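Long-range contacts in 2',5'-phosphodiesterase 12 (Homo sapiens, PDB 4Z0V), which belongs to the endonuclease/exonuclease/phosphatase family and joins a magnesium-binding domain of the DNase I-like fold to an N-terminal domain of the E-set clan: residues G106-F110 / V424-S428; Y151-L157 / H418-V424. One frame throughout, in Å; residues are numbered along the deposited sequence. Where two conformers were deposited one is given.

Interaction 1 of 2, residues G106-F110 / V424-S428; sequences GTCTF and VSHPS
Thr-107 to Thr-109 run alongside Ser-425 and His-426, two loop segments without regular strand pairing whose CA atoms come to 4.2 Å at Cys-108 and Ser-425. Their one backbone hydrogen bond runs from Thr-109 N to Ser-425 O, 3.0 Å long and fairly straight at 162°. The same carbonyl receives a CA-H...O contact from Cys-108, its O 3.3 Å from Cys-108 CA. The side chain of Ser-425 adds a second bond in the reverse direction: in the conformer given, OG donates to Thr-107 O at 2.9 Å, arriving from above the carbonyl plane. Further along, Thr-109 OG1 meets the edge of the His-426 imidazole, near the ring plane, and hydrogen-bonds ND1 at 2.7 Å. With chi1 at -168°, CG of His-426 lies anti to its backbone N, which carries the ring to this hydroxyl. The apolar part is slight: Pro-427 CD lies 4.3 Å from Phe-110 CE2, at the ring edge. The contact joins the loop between strand 93-96 and helix 110-113 to the loop leading to strand 433-439. Three hydrogen bonds cross this largely buried, mainly polar contact, and since His-426 NE2 also bonds His-430 O, both imidazole nitrogens are engaged and the ring's rotation is fixed.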
ATOM      1  N   GLY A 106     -13.725  18.769  -4.660  1.00 21.32           N
ATOM      2  CA  GLY A 106     -14.931  18.922  -3.848  1.00 21.30           C
ATOM      3  C   GLY A 106     -15.249  17.711  -2.987  1.00 25.23           C
ATOM      4  O   GLY A 106     -15.618  17.843  -1.815  1.00 25.49           O
ATOM      5  N   THR A 107     -15.082  16.520  -3.576  1.00 19.52           N
ATOM      6  CA  THR A 107     -15.330  15.222  -2.933  0.50 18.06           C
ATOM      7  C   THR A 107     -14.271  14.223  -3.334  1.00 20.32           C
ATOM      8  O   THR A 107     -13.708  14.344  -4.417  1.00 20.20           O
ATOM      9  CB  THR A 107     -16.704  14.627  -3.339  0.50 20.39           C
ATOM     10  OG1 THR A 107     -16.677  14.242  -4.718  0.50 21.10           O
ATOM     11  CG2 THR A 107     -17.881  15.534  -3.040  0.50 15.79           C
ATOM     12  N   CYS A 108     -14.020  13.218  -2.487  1.00 15.11           N
ATOM     13  CA  CYS A 108     -13.120  12.104  -2.827  1.00 13.56           C
ATOM     14  C   CYS A 108     -13.878  10.871  -2.501  1.00 13.83           C
ATOM     15  O   CYS A 108     -14.629  10.895  -1.536  1.00 11.53           O
ATOM     16  CB  CYS A 108     -11.793  12.153  -2.081  1.00 14.45           C
ATOM     17  SG  CYS A 108     -10.708  13.497  -2.610  1.00 18.39           S
ATOM     18  N   THR A 109     -13.615   9.772  -3.220  1.00 11.66           N
ATOM     19  CA  THR A 109     -14.323   8.500  -3.001  1.00 12.55           C
ATOM     20  C   THR A 109     -14.103   7.953  -1.592  1.00 16.76           C
ATOM     21  O   THR A 109     -14.946   7.220  -1.079  1.00 18.03           O
ATOM     22  CB  THR A 109     -13.888   7.476  -4.033  1.00 14.71           C
ATOM     23  OG1 THR A 109     -12.519   7.157  -3.788  1.00 16.17           O
ATOM     24  CG2 THR A 109     -14.099   7.960  -5.465  1.00 13.86           C
ATOM     25  N   PHE A 110     -12.948   8.270  -0.981  1.00 11.73           N
ATOM     26  CA  PHE A 110     -12.655   7.756   0.345  1.00 11.22           C
ATOM     27  C   PHE A 110     -13.312   8.580   1.465  1.00 13.95           C
ATOM     28  O   PHE A 110     -13.217   8.167   2.623  1.00 13.52           O
ATOM     29  CB  PHE A 110     -11.125   7.675   0.534  1.00 12.09           C
ATOM     30  CG  PHE A 110     -10.363   8.933   0.162  1.00 10.94           C
ATOM     31  CD1 PHE A 110     -10.375  10.046   0.997  1.00 13.76           C
ATOM     32  CD2 PHE A 110      -9.634   9.000  -1.025  1.00 13.20           C
ATOM     33  CE1 PHE A 110      -9.634  11.189   0.674  1.00 14.97           C
ATOM     34  CE2 PHE A 110      -8.889  10.142  -1.349  1.00 15.20           C
ATOM     35  CZ  PHE A 110      -8.895  11.221  -0.500  1.00 13.53           C
ATOM     36  N   VAL A 424     -10.317  13.005 -10.658  1.00 13.88           N
ATOM     37  CA  VAL A 424     -10.073  14.118  -9.741  1.00 13.15           C
ATOM     38  C   VAL A 424     -10.452  13.729  -8.282  1.00 15.63           C
ATOM     39  O   VAL A 424      -9.981  14.371  -7.356  1.00 15.36           O
ATOM     40  CB  VAL A 424     -10.867  15.383 -10.192  1.00 16.96           C
ATOM     41  CG1 VAL A 424     -10.364  15.888 -11.540  1.00 15.81           C
ATOM     42  CG2 VAL A 424     -12.375  15.112 -10.248  1.00 16.78           C
ATOM     43  N   SER A 425     -11.274  12.671  -8.087  1.00 11.45           N
ATOM     44  CA  SER A 425     -11.750  12.276  -6.775  0.50 11.26           C
ATOM     45  C   SER A 425     -11.166  10.943  -6.295  1.00 14.05           C
ATOM     46  O   SER A 425     -11.492  10.503  -5.201  1.00 12.15           O
ATOM     47  CB  SER A 425     -13.276  12.186  -6.802  0.50 13.71           C
ATOM     48  OG  SER A 425     -13.824  13.450  -7.141  0.50 17.91           O
ATOM     49  N   HIS A 426     -10.319  10.296  -7.113  1.00 13.00           N
ATOM     50  CA  HIS A 426      -9.789   8.968  -6.796  1.00 10.95           C
ATOM     51  C   HIS A 426      -8.385   8.829  -7.390  1.00 14.82           C
ATOM     52  O   HIS A 426      -8.223   8.905  -8.608  1.00 14.58           O
ATOM     53  CB  HIS A 426     -10.748   7.916  -7.370  1.00 11.28           C
ATOM     54  CG  HIS A 426     -10.446   6.550  -6.859  1.00 14.27           C
ATOM     55  ND1 HIS A 426     -11.040   6.068  -5.720  1.00 16.14           N
ATOM     56  CD2 HIS A 426      -9.555   5.639  -7.311  1.00 15.52           C
ATOM     57  CE1 HIS A 426     -10.523   4.865  -5.520  1.00 14.82           C
ATOM     58  NE2 HIS A 426      -9.636   4.555  -6.463  1.00 15.09           N
ATOM     59  N   PRO A 427      -7.356   8.648  -6.531  1.00  9.81           N
ATOM     60  CA  PRO A 427      -5.970   8.743  -7.016  1.00  9.67           C
ATOM     61  C   PRO A 427      -5.320   7.497  -7.614  1.00 14.08           C
ATOM     62  O   PRO A 427      -4.100   7.484  -7.776  1.00 14.98           O
ATOM     63  CB  PRO A 427      -5.218   9.159  -5.743  1.00 12.02           C
ATOM     64  CG  PRO A 427      -5.980   8.402  -4.636  1.00 15.56           C
ATOM     65  CD  PRO A 427      -7.411   8.597  -5.045  1.00 12.37           C
ATOM     66  N   SER A 428      -6.076   6.456  -7.922  1.00 10.57           N
ATOM     67  CA  SER A 428      -5.453   5.259  -8.504  1.00  9.57           C
ATOM     68  C   SER A 428      -6.432   4.637  -9.500  1.00 12.42           C
ATOM     69  O   SER A 428      -7.585   5.034  -9.518  1.00 10.70           O
ATOM     70  CB  SER A 428      -5.105   4.264  -7.390  1.00 13.03           C
ATOM     71  OG  SER A 428      -4.662   3.039  -7.964  1.00 10.47           O
TER

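Interaction 2 of 2, residues Y151-L157 / H418-V424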
ATOM      1  N   TYR A 151     -10.083  10.008 -20.094  1.00 18.01           N
ATOM      2  CA  TYR A 151     -11.221  10.540 -19.351  1.00 16.43           C
ATOM      3  C   TYR A 151     -10.803  11.265 -18.075  1.00 19.74           C
ATOM      4  O   TYR A 151     -11.626  11.944 -17.465  1.00 18.40           O
ATOM      5  CB  TYR A 151     -12.195   9.397 -18.989  1.00 17.19           C
ATOM      6  CG  TYR A 151     -11.518   8.171 -18.399  1.00 15.98           C
ATOM      7  CD1 TYR A 151     -11.116   8.141 -17.065  1.00 16.28           C
ATOM      8  CD2 TYR A 151     -11.258   7.049 -19.184  1.00 16.31           C
ATOM      9  CE1 TYR A 151     -10.473   7.028 -16.528  1.00 15.43           C
ATOM     10  CE2 TYR A 151     -10.599   5.937 -18.661  1.00 16.24           C
ATOM     11  CZ  TYR A 151     -10.197   5.936 -17.335  1.00 18.66           C
ATOM     12  OH  TYR A 151      -9.618   4.812 -16.805  1.00 15.20           O
ATOM     13  N   CYS A 152      -9.555  11.081 -17.628  1.00 15.79           N
ATOM     14  CA  CYS A 152      -9.102  11.669 -16.376  1.00 15.65           C
ATOM     15  C   CYS A 152      -8.532  13.044 -16.634  1.00 22.12           C
ATOM     16  O   CYS A 152      -7.823  13.225 -17.605  1.00 23.02           O
ATOM     17  CB  CYS A 152      -8.072  10.756 -15.709  1.00 15.53           C
ATOM     18  SG  CYS A 152      -7.500  11.344 -14.097  1.00 19.18           S
ATOM     19  N   ALA A 153      -8.823  14.005 -15.772  1.00 19.98           N
ATOM     20  CA  ALA A 153      -8.225  15.338 -15.909  1.00 20.23           C
ATOM     21  C   ALA A 153      -6.693  15.194 -15.840  1.00 24.84           C
ATOM     22  O   ALA A 153      -6.208  14.570 -14.899  1.00 24.18           O
ATOM     23  CB  ALA A 153      -8.728  16.242 -14.800  1.00 20.65           C
ATOM     24  N   PRO A 154      -5.916  15.640 -16.851  1.00 22.56           N
ATOM     25  CA  PRO A 154      -4.460  15.449 -16.796  1.00 22.30           C
ATOM     26  C   PRO A 154      -3.819  15.907 -15.482  1.00 23.83           C
ATOM     27  O   PRO A 154      -2.922  15.217 -15.008  1.00 23.49           O
ATOM     28  CB  PRO A 154      -3.964  16.289 -17.973  1.00 25.13           C
ATOM     29  CG  PRO A 154      -5.101  16.202 -18.961  1.00 29.38           C
ATOM     30  CD  PRO A 154      -6.319  16.304 -18.114  1.00 25.14           C
ATOM     31  N   TYR A 155      -4.294  17.013 -14.871  1.00 20.42           N
ATOM     32  CA  TYR A 155      -3.728  17.493 -13.604  1.00 18.72           C
ATOM     33  C   TYR A 155      -3.919  16.444 -12.503  1.00 20.07           C
ATOM     34  O   TYR A 155      -3.084  16.358 -11.603  1.00 18.72           O
ATOM     35  CB  TYR A 155      -4.299  18.871 -13.158  1.00 20.16           C
ATOM     36  CG  TYR A 155      -5.715  18.877 -12.609  1.00 22.33           C
ATOM     37  CD1 TYR A 155      -5.964  18.633 -11.261  1.00 23.70           C
ATOM     38  CD2 TYR A 155      -6.798  19.201 -13.421  1.00 24.53           C
ATOM     39  CE1 TYR A 155      -7.256  18.659 -10.746  1.00 24.14           C
ATOM     40  CE2 TYR A 155      -8.093  19.277 -12.907  1.00 25.23           C
ATOM     41  CZ  TYR A 155      -8.316  18.999 -11.570  1.00 28.29           C
ATOM     42  OH  TYR A 155      -9.585  19.056 -11.063  1.00 28.83           O
ATOM     43  N   ALA A 156      -5.018  15.679 -12.564  1.00 16.07           N
ATOM     44  CA  ALA A 156      -5.339  14.653 -11.555  1.00 16.28           C
ATOM     45  C   ALA A 156      -4.485  13.389 -11.714  1.00 18.54           C
ATOM     46  O   ALA A 156      -4.554  12.523 -10.852  1.00 18.20           O
ATOM     47  CB  ALA A 156      -6.814  14.295 -11.604  1.00 16.46           C
ATOM     48  N   LEU A 157      -3.710  13.260 -12.805  1.00 16.74           N
ATOM     49  CA  LEU A 157      -2.804  12.109 -13.010  1.00 17.95           C
ATOM     50  C   LEU A 157      -1.426  12.385 -12.466  1.00 21.32           C
ATOM     51  O   LEU A 157      -0.650  11.458 -12.224  1.00 21.37           O
ATOM     52  CB  LEU A 157      -2.651  11.780 -14.508  1.00 18.40           C
ATOM     53  CG  LEU A 157      -3.578  10.753 -15.084  1.00 22.98           C
ATOM     54  CD1 LEU A 157      -3.379  10.680 -16.595  1.00 22.39           C
ATOM     55  CD2 LEU A 157      -3.362   9.374 -14.432  1.00 26.47           C
ATOM     56  N   HIS A 418     -16.558  10.406 -13.266  1.00 20.25           N
ATOM     57  CA  HIS A 418     -15.658  10.912 -14.297  1.00 19.64           C
ATOM     58  C   HIS A 418     -15.233   9.748 -15.214  1.00 18.77           C
ATOM     59  O   HIS A 418     -14.062   9.582 -15.567  1.00 15.52           O
ATOM     60  CB  HIS A 418     -14.474  11.636 -13.619  1.00 20.47           C
ATOM     61  CG  HIS A 418     -14.920  12.668 -12.629  1.00 24.02           C
ATOM     62  ND1 HIS A 418     -15.342  13.926 -13.035  1.00 26.26           N
ATOM     63  CD2 HIS A 418     -15.009  12.594 -11.279  1.00 25.76           C
ATOM     64  CE1 HIS A 418     -15.675  14.568 -11.929  1.00 25.53           C
ATOM     65  NE2 HIS A 418     -15.494  13.811 -10.847  1.00 25.84           N
ATOM     66  N   GLN A 419     -16.253   8.962 -15.622  1.00 17.08           N
ATOM     67  CA  GLN A 419     -16.244   7.768 -16.461  1.00 16.12           C
ATOM     68  C   GLN A 419     -15.616   6.571 -15.730  1.00 18.88           C
ATOM     69  O   GLN A 419     -16.276   5.560 -15.535  1.00 17.59           O
ATOM     70  CB  GLN A 419     -15.573   7.983 -17.834  1.00 17.70           C
ATOM     71  CG  GLN A 419     -15.712   6.727 -18.704  1.00 22.50           C
ATOM     72  CD  GLN A 419     -14.895   6.743 -19.954  1.00 33.98           C
ATOM     73  OE1 GLN A 419     -14.752   7.767 -20.619  1.00 32.73           O
ATOM     74  NE2 GLN A 419     -14.396   5.576 -20.333  1.00 34.93           N
ATOM     75  N   ALA A 420     -14.340   6.675 -15.355  1.00 14.19           N
ATOM     76  CA  ALA A 420     -13.657   5.570 -14.693  1.00 13.79           C
ATOM     77  C   ALA A 420     -12.531   6.127 -13.846  1.00 15.41           C
ATOM     78  O   ALA A 420     -12.521   7.337 -13.536  1.00 13.64           O
ATOM     79  CB  ALA A 420     -13.136   4.571 -15.735  1.00 14.28           C
ATOM     80  N   LEU A 421     -11.583   5.257 -13.473  1.00 12.86           N
ATOM     81  CA  LEU A 421     -10.495   5.656 -12.576  1.00 11.28           C
ATOM     82  C   LEU A 421      -9.134   5.672 -13.290  1.00 13.09           C
ATOM     83  O   LEU A 421      -8.930   4.940 -14.254  1.00 13.97           O
ATOM     84  CB  LEU A 421     -10.445   4.676 -11.384  1.00 10.97           C
ATOM     85  CG  LEU A 421     -11.778   4.431 -10.630  1.00 13.65           C
ATOM     86  CD1 LEU A 421     -11.602   3.367  -9.577  1.00 13.07           C
ATOM     87  CD2 LEU A 421     -12.342   5.711 -10.044  1.00 15.77           C
ATOM     88  N   PRO A 422      -8.156   6.444 -12.808  1.00 11.09           N
ATOM     89  CA  PRO A 422      -8.243   7.425 -11.714  1.00 11.31           C
ATOM     90  C   PRO A 422      -9.081   8.625 -12.137  1.00 15.53           C
ATOM     91  O   PRO A 422      -9.504   8.708 -13.294  1.00 14.59           O
ATOM     92  CB  PRO A 422      -6.780   7.792 -11.457  1.00 14.00           C
ATOM     93  CG  PRO A 422      -6.098   7.580 -12.766  1.00 18.90           C
ATOM     94  CD  PRO A 422      -6.824   6.451 -13.446  1.00 13.47           C
ATOM     95  N   SER A 423      -9.345   9.527 -11.187  1.00 13.39           N
ATOM     96  CA  SER A 423     -10.121  10.730 -11.437  1.00 13.13           C
ATOM     97  C   SER A 423      -9.667  11.844 -10.516  1.00 16.54           C
ATOM     98  O   SER A 423      -8.841  11.636  -9.598  1.00 14.51           O
ATOM     99  CB  SER A 423     -11.605  10.445 -11.221  1.00 15.03           C
ATOM    100  OG  SER A 423     -11.872  10.344  -9.831  1.00 15.84           O
ATOM    101  N   VAL A 424     -10.317  13.005 -10.658  1.00 13.88           N
ATOM    102  CA  VAL A 424     -10.073  14.118  -9.741  1.00 13.15           C
ATOM    103  C   VAL A 424     -10.452  13.729  -8.282  1.00 15.63           C
ATOM    104  O   VAL A 424      -9.981  14.371  -7.356  1.00 15.36           O
ATOM    105  CB  VAL A 424     -10.867  15.383 -10.192  1.00 16.96           C
ATOM    106  CG1 VAL A 424     -10.364  15.888 -11.540  1.00 15.81           C
ATOM    107  CG2 VAL A 424     -12.375  15.112 -10.248  1.00 16.78           C
TER
HETATM  108  O   HOH W   1     -11.261  13.102 -13.588  1.00 16.68           O
HETATM  109  O   HOH W   2      -6.180  11.563  -8.706  1.00 15.82           O
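Tyr-151, Val-424 and Pro-422 bury the largest areas where the loop 151-157 packs on the loop 418-424. The Tyr-151 ring lies against residues 418-422. Ala-420 CB sits over one face in a CH-pi contact, 4.0 Å from the ring centroid and 27° off its normal, while the carbonyl oxygens of Leu-421 and Pro-422 lie at the ring edge. At the end of the side chain, Tyr-151 OH donates a short hydrogen bond of 2.6 Å to Leu-421 O, reaching it from above the carbonyl plane; the hydroxyl is also bonded to Gly-385 N, so two partners hold it. Near the root of the ring the extended Gln-419 side chain crosses at about a right angle, its OE1 3.4 Å from Tyr-151 CB, with amide and ring planes 48° apart.

Pro-422, preceded by a cis peptide bond, turns its CG to Leu-157 CD2 at 3.7 Å, and its carbonyl oxygen lies 3.4 Å from Cys-152 SG. Val-424 fills the far end through one branch. Its CG1, anti to the carbonyl carbon (chi1 -65°), is directed among the methyls of Ala-153 and Ala-156 and the phenol end of Tyr-155, with Tyr-155 OH 3.3 Å away. Water 1 accepts from Val-424 N at 3.1 Å and, weakly, from Ala-153 N, bridging the backbones beside this apolar patch.

The loop 151-157 connects helices 142-148 and 159-172, and Tyr-161 of the latter bonds Val-424 O through its hydroxyl. Leu-421 shares backbone hydrogen bonds with Tyr-383 of strand 382-384, on which Tyr-151 also packs through Val-384, so both loops meet this short strand of the mixed sheet.

How the interactions relate
Interactions 1 and 2 use successive parts of one loop, between helix 412-416 and strand 433-439, and share Val-424; they lie about 9 Å apart, centre to centre. Along the chain, interaction 2 is nested within the loop that interaction 1 closes. The two also touch directly: His-426 CG packs against Leu-421 CD2 at 3.8 Å, Ser-428 O lies 3.4 Å from Leu-421 CB, and Ser-423 OG is hydrogen-bonded to Ser-425 N. The side chain of Pro-422 is about 9 Å from the bound magnesium ion and that of His-426 about 12 Å, which places this doubly anchored loop close to the metal site without direct coordination by either residue.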